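Local coordinates for protein K5 lyase (Enterobacteria phage k1-5, PDB 2X3H) that probably cleaves the K5 capsular polysaccharide of its bacterial host by lyase chemistry, as a trimeric tail spike of the phage, at residues G434-L445 with D454-G462. Sequence-based numbering, arbitrary orientation.
Sequences GRFEWRIKSMSL and DKYRMLGDG
With its CG set between the backbone N and the carbonyl carbon (chi1 63°) and the chain extended from there to NE, Arg-435 runs out over Arg-457, which is extended as well but has CG beside its own backbone N (chi1 -59°). The two guanidinium groups therefore lie flat on each other, centres 4.1 Å apart and planes 7° apart, with CD of Arg-435 over the centre of the Arg-457 guanidinium. The like charges so brought together are probably offset by Glu-437 and by acceptors at the edges of the two groups. Glu-437 forms two salt bridges: its OE2 accepts from Arg-435 NE at 2.8 Å, while OE1 is met from above the carboxylate plane by Arg-439 NH2 at 3.1 Å and also accepts from Gln-427 of the second subunit. Arg-457 NE is tied in its own plane to Asp-454 O, and a water joins its NH1 to Glu-437 OE2. Strands 436-439 and 456-459 run parallel in register, joined by backbone hydrogen bonds, among them Trp-438 N to Arg-457 O (2.8 Å). On the arginine face, the branched Leu-459 turns CD2 to Leu-445 and CD1 over one face of the Arg-439 guanidinium, and the flexible thioether of Met-443 lies 3.8 Å from Leu-459 CB through SD. The other face is mostly aromatic and apolar: Phe-436 and Tyr-456 lie side by side, rim to rim with Phe-436 CD1 3.6 Å from Tyr-456 CE1, while CE of Met-458 sits over one face of the Trp-438 indole. The Arg-Glu cluster thus probably balances its charges locally, while parallel ladders, ring contacts and hydrogen bonds, including Tyr-456 OH to Leu-459 O of the third subunit, tie the sheet into the trimer.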
loop_
_atom_site.group_PDB
_atom_site.type_symbol
_atom_site.label_atom_id
_atom_site.label_comp_id
_atom_site.label_asym_id
_atom_site.label_seq_id
_atom_site.Cartn_x
_atom_site.Cartn_y
_atom_site.Cartn_z
ATOM N N GLY A 434 13.320 25.152 -4.726
ATOM C CA GLY A 434 13.926 26.282 -4.037
ATOM C C GLY A 434 12.916 27.180 -3.335
ATOM O O GLY A 434 13.273 28.274 -2.878
ATOM N N ARG A 435 11.662 26.731 -3.246
ATOM C CA ARG A 435 10.621 27.534 -2.588
ATOM C C ARG A 435 9.474 26.659 -2.076
ATOM O O ARG A 435 9.388 25.467 -2.411
ATOM C CB ARG A 435 10.067 28.622 -3.527
ATOM C CG ARG A 435 9.358 28.092 -4.771
ATOM C CD ARG A 435 8.932 29.276 -5.618
ATOM N NE ARG A 435 8.176 28.873 -6.799
ATOM C CZ ARG A 435 8.706 28.746 -8.009
ATOM N NH1 ARG A 435 9.996 28.993 -8.204
ATOM N NH2 ARG A 435 7.942 28.382 -9.031
ATOM N N PHE A 436 8.607 27.271 -1.268
ATOM C CA PHE A 436 7.308 26.719 -0.914
ATOM C C PHE A 436 6.265 27.687 -1.421
ATOM O O PHE A 436 6.395 28.897 -1.231
ATOM C CB PHE A 436 7.183 26.542 0.605
ATOM C CG PHE A 436 8.010 25.405 1.127
ATOM C CD1 PHE A 436 9.335 25.589 1.511
ATOM C CD2 PHE A 436 7.466 24.130 1.183
ATOM C CE1 PHE A 436 10.098 24.489 1.961
ATOM C CE2 PHE A 436 8.215 23.044 1.631
ATOM C CZ PHE A 436 9.526 23.234 2.012
ATOM N N GLU A 437 5.260 27.155 -2.108
ATOM C CA GLU A 437 4.248 28.009 -2.709
ATOM C C GLU A 437 2.882 27.373 -2.644
ATOM O O GLU A 437 2.727 26.184 -2.943
ATOM C CB GLU A 437 4.604 28.365 -4.158
ATOM C CG GLU A 437 4.631 27.209 -5.145
ATOM C CD GLU A 437 4.559 27.694 -6.592
ATOM O OE1 GLU A 437 3.623 27.301 -7.317
ATOM O OE2 GLU A 437 5.427 28.482 -6.988
ATOM N N TRP A 438 1.909 28.193 -2.242
ATOM C CA TRP A 438 0.507 27.810 -2.132
ATOM C C TRP A 438 -0.312 28.724 -3.026
ATOM O O TRP A 438 -0.050 29.924 -3.100
ATOM C CB TRP A 438 0.024 28.050 -0.701
ATOM C CG TRP A 438 0.624 27.141 0.326
ATOM C CD1 TRP A 438 0.087 25.987 0.813
ATOM C CD2 TRP A 438 1.876 27.325 1.019
ATOM N NE1 TRP A 438 0.933 25.423 1.750
ATOM C CE2 TRP A 438 2.033 26.228 1.903
ATOM C CE3 TRP A 438 2.877 28.311 0.982
ATOM C CZ2 TRP A 438 3.148 26.091 2.740
ATOM C CZ3 TRP A 438 3.991 28.170 1.821
ATOM C CH2 TRP A 438 4.116 27.062 2.684
ATOM N N ARG A 439 -1.323 28.159 -3.677
ATOM C CA ARG A 439 -2.340 28.981 -4.332
ATOM C C ARG A 439 -3.714 28.373 -4.120
ATOM O O ARG A 439 -3.872 27.153 -4.120
ATOM C CB ARG A 439 -2.036 29.205 -5.812
ATOM C CG ARG A 439 -2.105 27.978 -6.660
ATOM C CD ARG A 439 -1.602 28.314 -8.059
ATOM N NE ARG A 439 -0.176 28.571 -7.985
ATOM C CZ ARG A 439 0.517 29.312 -8.845
ATOM N NH1 ARG A 439 -0.077 29.881 -9.886
ATOM N NH2 ARG A 439 1.820 29.467 -8.657
ATOM N N ILE A 440 -4.713 29.226 -3.916
ATOM C CA ILE A 440 -6.051 28.736 -3.658
ATOM C C ILE A 440 -6.681 28.122 -4.916
ATOM O O ILE A 440 -7.506 27.211 -4.831
ATOM C CB ILE A 440 -6.950 29.858 -3.096
ATOM C CG1 ILE A 440 -6.291 30.480 -1.858
ATOM C CG2 ILE A 440 -8.338 29.311 -2.771
ATOM C CD1 ILE A 440 -5.873 29.452 -0.810
ATOM N N LYS A 441 -6.256 28.612 -6.078
ATOM C CA LYS A 441 -6.788 28.177 -7.375
ATOM C C LYS A 441 -5.741 28.414 -8.452
ATOM O O LYS A 441 -4.748 29.103 -8.230
ATOM C CB LYS A 441 -8.059 28.954 -7.732
ATOM C CG LYS A 441 -7.857 30.454 -7.813
ATOM C CD LYS A 441 -9.178 31.117 -8.141
ATOM C CE LYS A 441 -8.996 32.154 -9.187
ATOM N NZ LYS A 441 -8.557 31.532 -10.467
ATOM N N SER A 442 -5.963 27.844 -9.632
ATOM C CA SER A 442 -5.108 28.163 -10.763
ATOM C C SER A 442 -5.127 29.668 -10.999
ATOM O O SER A 442 -6.177 30.306 -10.921
ATOM C CB SER A 442 -5.578 27.431 -12.014
ATOM O OG SER A 442 -5.268 26.061 -11.912
ATOM N N MET A 443 -3.962 30.239 -11.263
ATOM C CA MET A 443 -3.902 31.666 -11.495
ATOM C C MET A 443 -2.646 32.016 -12.241
ATOM O O MET A 443 -1.693 31.238 -12.276
ATOM C CB MET A 443 -3.977 32.432 -10.174
ATOM C CG MET A 443 -2.960 32.002 -9.154
ATOM S SD MET A 443 -3.177 32.898 -7.616
ATOM C CE MET A 443 -2.995 34.598 -8.185
ATOM N N SER A 444 -2.657 33.193 -12.854
ATOM C CA SER A 444 -1.455 33.712 -13.457
ATOM C C SER A 444 -0.885 34.766 -12.519
ATOM O O SER A 444 -1.621 35.383 -11.740
ATOM C CB SER A 444 -1.765 34.336 -14.811
ATOM O OG SER A 444 -2.602 33.484 -15.569
ATOM N N LEU A 445 0.421 34.945 -12.582
ATOM C CA LEU A 445 1.077 35.984 -11.801
ATOM C C LEU A 445 1.617 37.071 -12.718
ATOM O O LEU A 445 1.944 36.809 -13.880
ATOM C CB LEU A 445 2.221 35.391 -10.992
ATOM C CG LEU A 445 1.859 34.375 -9.907
ATOM C CD1 LEU A 445 3.113 33.626 -9.483
ATOM C CD2 LEU A 445 1.193 35.051 -8.707
ATOM N N ASP A 454 11.788 35.268 -3.343
ATOM C CA ASP A 454 10.444 34.925 -2.877
ATOM C C ASP A 454 10.331 33.423 -2.717
ATOM O O ASP A 454 9.752 32.716 -3.565
ATOM C CB ASP A 454 9.393 35.473 -3.835
ATOM C CG ASP A 454 9.441 36.979 -3.915
ATOM O OD1 ASP A 454 8.942 37.625 -2.972
ATOM O OD2 ASP A 454 10.013 37.511 -4.899
ATOM N N LYS A 455 10.885 32.964 -1.601
ATOM C CA LYS A 455 11.017 31.552 -1.283
ATOM C C LYS A 455 9.765 30.986 -0.637
ATOM O O LYS A 455 9.642 29.760 -0.468
ATOM C CB LYS A 455 12.222 31.381 -0.351
ATOM C CG LYS A 455 13.541 31.485 -1.106
ATOM C CD LYS A 455 14.718 31.831 -0.234
ATOM C CE LYS A 455 15.949 31.919 -1.113
ATOM N NZ LYS A 455 17.106 32.531 -0.420
ATOM N N TYR A 456 8.877 31.888 -0.223
ATOM C CA TYR A 456 7.568 31.536 0.346
ATOM C C TYR A 456 6.502 32.375 -0.353
ATOM O O TYR A 456 6.625 33.598 -0.437
ATOM C CB TYR A 456 7.557 31.775 1.879
ATOM C CG TYR A 456 8.561 30.858 2.528
ATOM C CD1 TYR A 456 8.224 29.533 2.794
ATOM C CD2 TYR A 456 9.872 31.271 2.769
ATOM C CE1 TYR A 456 9.140 28.646 3.331
ATOM C CE2 TYR A 456 10.805 30.382 3.310
ATOM C CZ TYR A 456 10.429 29.072 3.581
ATOM O OH TYR A 456 11.327 28.168 4.098
ATOM N N ARG A 457 5.477 31.719 -0.880
ATOM C CA ARG A 457 4.460 32.419 -1.683
ATOM C C ARG A 457 3.076 31.944 -1.300
ATOM O O ARG A 457 2.785 30.760 -1.372
ATOM C CB ARG A 457 4.709 32.179 -3.180
ATOM C CG ARG A 457 6.089 32.650 -3.663
ATOM C CD ARG A 457 6.344 32.288 -5.144
ATOM N NE ARG A 457 7.733 32.581 -5.510
ATOM C CZ ARG A 457 8.192 32.606 -6.758
ATOM N NH1 ARG A 457 7.386 32.320 -7.784
ATOM N NH2 ARG A 457 9.474 32.903 -6.989
ATOM N N MET A 458 2.223 32.881 -0.891
ATOM C CA MET A 458 0.844 32.579 -0.521
ATOM C C MET A 458 -0.061 33.396 -1.425
ATOM O O MET A 458 -0.208 34.602 -1.245
ATOM C CB MET A 458 0.618 32.904 0.952
ATOM C CG MET A 458 1.343 31.890 1.818
ATOM S SD MET A 458 1.181 32.301 3.555
ATOM C CE MET A 458 1.265 30.648 4.219
ATOM N N LEU A 459 -0.661 32.714 -2.405
ATOM C CA LEU A 459 -1.226 33.379 -3.579
ATOM C C LEU A 459 -2.730 33.209 -3.685
ATOM O O LEU A 459 -3.310 32.181 -3.275
ATOM C CB LEU A 459 -0.594 32.797 -4.846
ATOM C CG LEU A 459 0.935 32.776 -4.838
ATOM C CD1 LEU A 459 1.478 31.960 -5.996
ATOM C CD2 LEU A 459 1.515 34.180 -4.829
ATOM N N GLY A 460 -3.355 34.217 -4.274
ATOM C CA GLY A 460 -4.785 34.161 -4.584
ATOM C C GLY A 460 -5.222 35.330 -5.453
ATOM O O GLY A 460 -4.464 36.263 -5.671
ATOM N N ASP A 461 -6.447 35.233 -5.969
ATOM C CA ASP A 461 -7.109 36.307 -6.719
ATOM C C ASP A 461 -7.877 37.176 -5.719
ATOM O O ASP A 461 -8.074 36.788 -4.561
ATOM C CB ASP A 461 -8.163 35.722 -7.675
ATOM C CG ASP A 461 -7.590 35.044 -8.911
ATOM O OD1 ASP A 461 -6.421 35.250 -9.292
ATOM O OD2 ASP A 461 -8.378 34.314 -9.548
ATOM N N GLY A 462 -8.309 38.360 -6.156
ATOM C CA GLY A 462 -9.191 39.225 -5.336
ATOM C C GLY A 462 -8.509 39.697 -4.062
ATOM O O GLY A 462 -7.298 39.979 -4.059
HETATM O O HOH W 1 4.818 31.063 -7.938
#